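Local coordinates for F-BAR domain only protein 1 (PDB 5JP2) that probably acts early in clathrin-mediated endocytosis, using a mu homology domain that binds an Eps15 peptide, and may regulate Bmp receptor uptake, at residues P66-V78 against L254-Y266. Residues are numbered along the deposited sequence; the frame is centred on the assembly and turned at random. Where two conformers were deposited one is given.
Sequences PVLSFRLVNISRV and LSGLDVELVGSRY
Phe70, Leu72, Val259 and Leu261 form the apolar centre of two antiparallel strands, 69-73 and 258-261. CG2 of Val259 meets CD1 of the Phe70 ring at 3.9 Å. CD2 of Leu261 reaches CB of Phe70. The same face packs onto the long strands of the mu homology domain: Phe70 on Leu130, Leu72 on Leu47 and Val259 on Ala21. Just ahead of strand 69-73, CD1 of Leu68 sits over one face of the Tyr266 ring, a CH-pi contact at 3.9 Å from its centroid. Tyr266 CG lies anti to its carbonyl carbon (chi1 -61°), which brings the ring under Leu68. Its OH then gives a 2.7 Å hydrogen bond to Pro66 O, which lies at the ring edge.

Two reciprocal backbone pairs join the strands, Arg71 with Glu260 and Val73 with Asp258. Val262 N adds a bond to Ser69 O, 3.0 Å long. A water accepts from Ser69 N and donates to Val262 O, standing in for the return bond of this pair.

On the other face, Arg71 and Glu260 run side by side. NE and OE2 form a long salt bridge of 3.7 Å, with guanidinium and carboxylate planes 88° apart. The Arg71 chain bends at chi3 (-60°), and NH2 rests against both methyls of Val262. NH1 pairs with Asp101 of strand 99-104, which flanks 69-73 across from 258-261, an outermost strand of this four-stranded sheet. The sheet is apolar towards the domain core and mostly charged, with Val73 among the charges, on the other face. Asp101 is the main partner of Arg71 and Glu260 a weaker tie, so backbone bonds and apolar contacts probably carry most of the join.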
ATOM      1  N   PRO B  66      31.450   4.986  -6.056  1.00 54.02           N
ATOM      2  CA  PRO B  66      30.615   5.797  -6.952  1.00 59.22           C
ATOM      3  C   PRO B  66      29.220   6.035  -6.398  1.00 55.05           C
ATOM      4  O   PRO B  66      28.700   5.274  -5.584  1.00 41.52           O
ATOM      5  CB  PRO B  66      30.566   4.971  -8.236  1.00 38.58           C
ATOM      6  CG  PRO B  66      30.843   3.604  -7.799  1.00 56.05           C
ATOM      7  CD  PRO B  66      31.778   3.685  -6.644  1.00 47.43           C
ATOM      8  N   VAL B  67      28.598   7.088  -6.913  1.00 48.61           N
ATOM      9  CA  VAL B  67      27.396   7.662  -6.326  1.00 52.07           C
ATOM     10  C   VAL B  67      26.166   6.882  -6.769  1.00 38.65           C
ATOM     11  O   VAL B  67      25.822   6.853  -7.953  1.00 58.07           O
ATOM     12  CB  VAL B  67      27.266   9.137  -6.721  1.00 51.59           C
ATOM     13  CG1 VAL B  67      25.983   9.730  -6.178  1.00 41.58           C
ATOM     14  CG2 VAL B  67      28.463   9.902  -6.237  1.00 64.82           C
ATOM     15  N   LEU B  68      25.476   6.293  -5.809  1.00 37.43           N
ATOM     16  CA  LEU B  68      24.204   5.648  -6.070  1.00 25.53           C
ATOM     17  C   LEU B  68      23.138   6.721  -6.250  1.00 31.66           C
ATOM     18  O   LEU B  68      22.925   7.544  -5.363  1.00 40.53           O
ATOM     19  CB  LEU B  68      23.863   4.709  -4.919  1.00 25.15           C
ATOM     20  CG  LEU B  68      22.502   4.039  -4.951  1.00 25.78           C
ATOM     21  CD1 LEU B  68      22.308   3.313  -6.240  1.00 27.19           C
ATOM     22  CD2 LEU B  68      22.403   3.099  -3.804  1.00 28.18           C
ATOM     23  N   SER B  69      22.481   6.722  -7.400  1.00 40.93           N
ATOM     24  CA  SER B  69      21.537   7.758  -7.771  1.00 32.27           C
ATOM     25  C   SER B  69      20.251   7.123  -8.273  1.00 34.20           C
ATOM     26  O   SER B  69      20.296   6.095  -8.941  1.00 43.18           O
ATOM     27  CB  SER B  69      22.118   8.648  -8.847  1.00 39.55           C
ATOM     28  OG  SER B  69      21.159   9.601  -9.261  1.00 67.21           O
ATOM     29  N   PHE B  70      19.103   7.712  -7.940  1.00 44.00           N
ATOM     30  CA  PHE B  70      17.837   7.159  -8.406  1.00 37.02           C
ATOM     31  C   PHE B  70      16.845   8.259  -8.759  1.00 34.52           C
ATOM     32  O   PHE B  70      17.052   9.435  -8.478  1.00 40.93           O
ATOM     33  CB  PHE B  70      17.235   6.194  -7.392  1.00 36.16           C
ATOM     34  CG  PHE B  70      16.780   6.827  -6.115  1.00 37.21           C
ATOM     35  CD1 PHE B  70      15.505   7.351  -6.003  1.00 44.77           C
ATOM     36  CD2 PHE B  70      17.595   6.836  -5.007  1.00 34.17           C
ATOM     37  CE1 PHE B  70      15.068   7.903  -4.834  1.00 26.69           C
ATOM     38  CE2 PHE B  70      17.159   7.388  -3.833  1.00 35.50           C
ATOM     39  CZ  PHE B  70      15.886   7.921  -3.747  1.00 31.13           C
ATOM     40  N   ARG B  71      15.760   7.846  -9.401  1.00 36.38           N
ATOM     41  CA  ARG B  71      14.746   8.740  -9.941  1.00 37.80           C
ATOM     42  C   ARG B  71      13.357   8.260  -9.536  1.00 44.01           C
ATOM     43  O   ARG B  71      13.066   7.064  -9.614  1.00 39.45           O
ATOM     44  CB  ARG B  71      14.853   8.757 -11.457  1.00 40.23           C
ATOM     45  CG  ARG B  71      14.088   9.825 -12.152  1.00 52.92           C
ATOM     46  CD  ARG B  71      14.016   9.552 -13.649  1.00 58.59           C
ATOM     47  NE  ARG B  71      15.332   9.495 -14.269  1.00 68.18           N
ATOM     48  CZ  ARG B  71      16.051  10.555 -14.609  1.00 83.35           C
ATOM     49  NH1 ARG B  71      15.600  11.782 -14.378  1.00 81.83           N
ATOM     50  NH2 ARG B  71      17.236  10.383 -15.170  1.00 61.78           N
ATOM     51  N   LEU B  72      12.489   9.183  -9.129  1.00 45.46           N
ATOM     52  CA  LEU B  72      11.066   8.875  -8.999  1.00 37.02           C
ATOM     53  C   LEU B  72      10.320   9.291 -10.255  1.00 37.06           C
ATOM     54  O   LEU B  72      10.517  10.390 -10.768  1.00 52.70           O
ATOM     55  CB  LEU B  72      10.457   9.579  -7.796  1.00 37.84           C
ATOM     56  CG  LEU B  72      11.169   9.458  -6.460  1.00 39.07           C
ATOM     57  CD1 LEU B  72      10.464  10.349  -5.475  1.00 41.18           C
ATOM     58  CD2 LEU B  72      11.158   8.027  -5.987  1.00 31.07           C
ATOM     59  N   VAL B  73       9.424   8.428 -10.724  1.00 41.44           N
ATOM     60  CA  VAL B  73       8.717   8.659 -11.973  1.00 53.28           C
ATOM     61  C   VAL B  73       7.227   8.474 -11.763  1.00 60.20           C
ATOM     62  O   VAL B  73       6.793   7.806 -10.824  1.00 57.76           O
ATOM     63  CB  VAL B  73       9.207   7.729 -13.097  1.00 62.29           C
ATOM     64  CG1 VAL B  73      10.666   7.971 -13.389  1.00 55.16           C
ATOM     65  CG2 VAL B  73       8.997   6.303 -12.696  1.00 52.47           C
ATOM     66  N   ASN B  74       6.450   9.071 -12.670  0.50 91.51           N
ATOM     67  CA  ASN B  74       4.988   9.060 -12.616  0.50 76.99           C
ATOM     68  C   ASN B  74       4.487   9.556 -11.264  0.50 74.90           C
ATOM     69  O   ASN B  74       3.614   8.956 -10.639  0.50 70.13           O
ATOM     70  CB  ASN B  74       4.426   7.674 -12.934  0.50 76.25           C
ATOM     71  CG  ASN B  74       2.934   7.698 -13.191  0.50 83.02           C
ATOM     72  OD1 ASN B  74       2.381   8.720 -13.594  0.50 99.83           O
ATOM     73  ND2 ASN B  74       2.272   6.577 -12.945  0.50 72.79           N
ATOM     74  N   ILE B  75       5.046  10.676 -10.814  1.00 65.70           N
ATOM     75  CA  ILE B  75       4.768  11.205  -9.492  1.00 60.38           C
ATOM     76  C   ILE B  75       3.778  12.359  -9.527  1.00 59.04           C
ATOM     77  O   ILE B  75       3.628  13.064  -8.533  1.00 63.03           O
ATOM     78  CB  ILE B  75       6.066  11.617  -8.799  1.00 73.95           C
ATOM     79  CG1 ILE B  75       6.817  12.612  -9.668  1.00 57.89           C
ATOM     80  CG2 ILE B  75       6.921  10.393  -8.558  1.00 78.19           C
ATOM     81  CD1 ILE B  75       7.955  13.250  -8.967  1.00 70.98           C
ATOM     82  N   SER B  76       3.171  12.627 -10.679  1.00 74.35           N
ATOM     83  CA  SER B  76       2.177  13.687 -10.770  1.00 64.60           C
ATOM     84  C   SER B  76       1.042  13.513  -9.766  1.00 45.12           C
ATOM     85  O   SER B  76       0.454  14.506  -9.349  1.00 51.38           O
ATOM     86  CB  SER B  76       1.621  13.763 -12.181  1.00 51.94           C
ATOM     87  OG  SER B  76       0.987  12.551 -12.518  1.00 72.95           O
ATOM     88  N   ARG B  77       0.721  12.285  -9.373  1.00 48.75           N
ATOM     89  CA  ARG B  77      -0.376  12.035  -8.451  1.00 44.32           C
ATOM     90  C   ARG B  77       0.010  12.198  -6.989  1.00 48.27           C
ATOM     91  O   ARG B  77      -0.857  12.084  -6.126  1.00 59.77           O
ATOM     92  CB  ARG B  77      -0.949  10.629  -8.651  1.00 85.50           C
ATOM     93  CG  ARG B  77      -1.813  10.445  -9.892  1.00 90.25           C
ATOM     94  CD  ARG B  77      -2.456   9.070  -9.881  1.00 82.91           C
ATOM     95  NE  ARG B  77      -3.376   8.851 -10.990  1.00 90.71           N
ATOM     96  CZ  ARG B  77      -4.346   7.942 -10.976  1.00109.45           C
ATOM     97  NH1 ARG B  77      -4.530   7.176  -9.906  1.00 82.76           N
ATOM     98  NH2 ARG B  77      -5.143   7.804 -12.026  1.00114.20           N
ATOM     99  N   VAL B  78       1.266  12.453  -6.682  1.00 42.46           N
ATOM    100  CA  VAL B  78       1.709  12.567  -5.301  1.00 39.01           C
ATOM    101  C   VAL B  78       1.646  14.018  -4.857  1.00 38.28           C
ATOM    102  O   VAL B  78       2.112  14.918  -5.557  1.00 46.80           O
ATOM    103  CB  VAL B  78       3.120  11.992  -5.124  1.00 42.84           C
ATOM    104  CG1 VAL B  78       3.576  12.153  -3.691  1.00 48.07           C
ATOM    105  CG2 VAL B  78       3.104  10.544  -5.483  1.00 36.77           C
ATOM    106  N   LEU B 254      -0.740   1.990  -5.946  1.00 31.69           N
ATOM    107  CA  LEU B 254      -1.970   2.736  -6.158  1.00 27.73           C
ATOM    108  C   LEU B 254      -1.688   4.146  -6.649  1.00 40.43           C
ATOM    109  O   LEU B 254      -2.385   4.645  -7.534  1.00 40.08           O
ATOM    110  CB  LEU B 254      -2.798   2.770  -4.880  1.00 28.34           C
ATOM    111  CG  LEU B 254      -3.164   1.390  -4.353  1.00 30.65           C
ATOM    112  CD1 LEU B 254      -3.819   1.460  -2.997  1.00 26.31           C
ATOM    113  CD2 LEU B 254      -4.064   0.719  -5.358  1.00 29.87           C
ATOM    114  N   SER B 255      -0.660   4.793  -6.106  1.00 46.04           N
ATOM    115  CA  SER B 255      -0.356   6.161  -6.503  1.00 28.90           C
ATOM    116  C   SER B 255       0.120   6.249  -7.939  1.00 35.87           C
ATOM    117  O   SER B 255      -0.044   7.288  -8.581  1.00 46.91           O
ATOM    118  CB  SER B 255       0.702   6.750  -5.581  1.00 36.27           C
ATOM    119  OG  SER B 255       1.891   5.994  -5.641  1.00 37.51           O
ATOM    120  N   GLY B 256       0.725   5.194  -8.455  1.00 33.22           N
ATOM    121  CA  GLY B 256       1.361   5.250  -9.745  1.00 40.88           C
ATOM    122  C   GLY B 256       2.841   5.527  -9.674  1.00 43.54           C
ATOM    123  O   GLY B 256       3.530   5.379 -10.684  1.00 47.52           O
ATOM    124  N   LEU B 257       3.332   5.950  -8.514  1.00 49.37           N
ATOM    125  CA  LEU B 257       4.744   6.230  -8.318  1.00 47.93           C
ATOM    126  C   LEU B 257       5.590   4.998  -8.615  1.00 44.09           C
ATOM    127  O   LEU B 257       5.197   3.864  -8.342  1.00 43.32           O
ATOM    128  CB  LEU B 257       4.987   6.713  -6.890  1.00 32.94           C
ATOM    129  CG  LEU B 257       6.415   6.990  -6.420  1.00 33.00           C
ATOM    130  CD1 LEU B 257       6.384   8.061  -5.402  1.00 31.40           C
ATOM    131  CD2 LEU B 257       7.049   5.772  -5.801  1.00 55.54           C
ATOM    132  N   ASP B 258       6.765   5.235  -9.190  1.00 46.21           N
ATOM    133  CA  ASP B 258       7.717   4.173  -9.468  1.00 37.77           C
ATOM    134  C   ASP B 258       9.127   4.727  -9.286  1.00 33.85           C
ATOM    135  O   ASP B 258       9.331   5.940  -9.237  1.00 33.27           O
ATOM    136  CB  ASP B 258       7.511   3.620 -10.881  1.00 40.97           C
ATOM    137  CG  ASP B 258       7.939   2.189 -11.013  1.00 54.23           C
ATOM    138  OD1 ASP B 258       8.486   1.629 -10.047  1.00 39.07           O
ATOM    139  OD2 ASP B 258       7.745   1.627 -12.100  1.00 57.95           O
ATOM    140  N   VAL B 259      10.104   3.831  -9.184  1.00 36.05           N
ATOM    141  CA  VAL B 259      11.493   4.212  -8.966  1.00 34.93           C
ATOM    142  C   VAL B 259      12.389   3.511  -9.985  1.00 32.30           C
ATOM    143  O   VAL B 259      12.173   2.346 -10.325  1.00 42.21           O
ATOM    144  CB  VAL B 259      11.927   3.889  -7.522  1.00 31.23           C
ATOM    145  CG1 VAL B 259      11.868   2.409  -7.260  1.00 28.56           C
ATOM    146  CG2 VAL B 259      13.294   4.442  -7.242  1.00 35.95           C
ATOM    147  N   GLU B 260      13.370   4.234 -10.509  1.00 34.78           N
ATOM    148  CA  GLU B 260      14.357   3.642 -11.392  1.00 38.75           C
ATOM    149  C   GLU B 260      15.718   4.258 -11.104  1.00 34.46           C
ATOM    150  O   GLU B 260      15.815   5.417 -10.709  1.00 61.03           O
ATOM    151  CB  GLU B 260      13.987   3.822 -12.865  1.00 44.11           C
ATOM    152  CG  GLU B 260      14.184   5.205 -13.404  1.00 41.04           C
ATOM    153  CD  GLU B 260      13.575   5.386 -14.778  1.00 47.68           C
ATOM    154  OE1 GLU B 260      12.709   4.573 -15.148  1.00 51.00           O
ATOM    155  OE2 GLU B 260      13.975   6.326 -15.497  1.00 67.09           O
ATOM    156  N   LEU B 261      16.770   3.464 -11.277  1.00 44.03           N
ATOM    157  CA  LEU B 261      18.120   3.933 -11.005  1.00 35.98           C
ATOM    158  C   LEU B 261      18.615   4.811 -12.139  1.00 34.45           C
ATOM    159  O   LEU B 261      18.143   4.719 -13.269  1.00 46.01           O
ATOM    160  CB  LEU B 261      19.073   2.763 -10.826  1.00 33.96           C
ATOM    161  CG  LEU B 261      18.812   1.811  -9.671  1.00 36.34           C
ATOM    162  CD1 LEU B 261      19.991   0.856  -9.512  1.00 33.15           C
ATOM    163  CD2 LEU B 261      18.563   2.571  -8.410  1.00 38.66           C
ATOM    164  N   VAL B 262      19.573   5.673 -11.831  1.00 39.43           N
ATOM    165  CA  VAL B 262      20.167   6.571 -12.815  1.00 37.34           C
ATOM    166  C   VAL B 262      21.640   6.227 -12.884  1.00 43.00           C
ATOM    167  O   VAL B 262      22.368   6.378 -11.895  1.00 60.14           O
ATOM    168  CB  VAL B 262      19.967   8.045 -12.463  1.00 39.12           C
ATOM    169  CG1 VAL B 262      20.504   8.904 -13.568  1.00 64.26           C
ATOM    170  CG2 VAL B 262      18.508   8.331 -12.239  1.00 42.60           C
ATOM    171  N   GLY B 263      22.078   5.754 -14.034  1.00 38.04           N
ATOM    172  CA  GLY B 263      23.431   5.280 -14.184  1.00 42.89           C
ATOM    173  C   GLY B 263      23.492   3.768 -14.171  1.00 57.80           C
ATOM    174  O   GLY B 263      22.585   3.079 -13.698  1.00 59.58           O
ATOM    175  N   SER B 264      24.579   3.248 -14.728  1.00 60.99           N
ATOM    176  CA  SER B 264      24.754   1.819 -14.907  1.00 59.63           C
ATOM    177  C   SER B 264      25.618   1.185 -13.834  1.00 49.28           C
ATOM    178  O   SER B 264      25.817  -0.026 -13.866  1.00 50.74           O
ATOM    179  CB  SER B 264      25.355   1.533 -16.280  1.00 73.68           C
ATOM    180  OG  SER B 264      26.546   2.275 -16.467  1.00 87.65           O
ATOM    181  N   ARG B 265      26.145   1.969 -12.894  1.00 57.45           N
ATOM    182  CA  ARG B 265      27.107   1.424 -11.943  1.00 49.11           C
ATOM    183  C   ARG B 265      26.434   0.521 -10.931  1.00 42.28           C
ATOM    184  O   ARG B 265      27.081  -0.358 -10.357  1.00 48.18           O
ATOM    185  CB  ARG B 265      27.839   2.550 -11.225  1.00 64.00           C
ATOM    186  CG  ARG B 265      29.093   2.120 -10.483  1.00 70.24           C
ATOM    187  CD  ARG B 265      30.210   1.716 -11.447  1.00 93.68           C
ATOM    188  NE  ARG B 265      31.321   1.034 -10.785  1.00 78.06           N
ATOM    189  CZ  ARG B 265      31.261  -0.195 -10.284  1.00 81.77           C
ATOM    190  NH1 ARG B 265      30.136  -0.890 -10.354  1.00 89.56           N
ATOM    191  NH2 ARG B 265      32.326  -0.729  -9.708  1.00 87.82           N
ATOM    192  N   TYR B 266      25.152   0.741 -10.684  1.00 45.70           N
ATOM    193  CA  TYR B 266      24.338  -0.103  -9.835  1.00 33.50           C
ATOM    194  C   TYR B 266      23.185  -0.622 -10.674  1.00 33.03           C
ATOM    195  O   TYR B 266      22.800  -0.014 -11.673  1.00 42.32           O
ATOM    196  CB  TYR B 266      23.808   0.675  -8.626  1.00 45.15           C
ATOM    197  CG  TYR B 266      24.880   1.240  -7.724  1.00 32.71           C
ATOM    198  CD1 TYR B 266      25.491   2.447  -8.000  1.00 30.67           C
ATOM    199  CD2 TYR B 266      25.253   0.578  -6.577  1.00 40.57           C
ATOM    200  CE1 TYR B 266      26.458   2.948  -7.182  1.00 28.17           C
ATOM    201  CE2 TYR B 266      26.212   1.085  -5.750  1.00 29.42           C
ATOM    202  CZ  TYR B 266      26.809   2.262  -6.058  1.00 26.13           C
ATOM    203  OH  TYR B 266      27.775   2.752  -5.235  1.00 45.41           O
TER
HETATM  204  O   HOH W   1      23.411   5.251  -9.746  1.00 37.72           O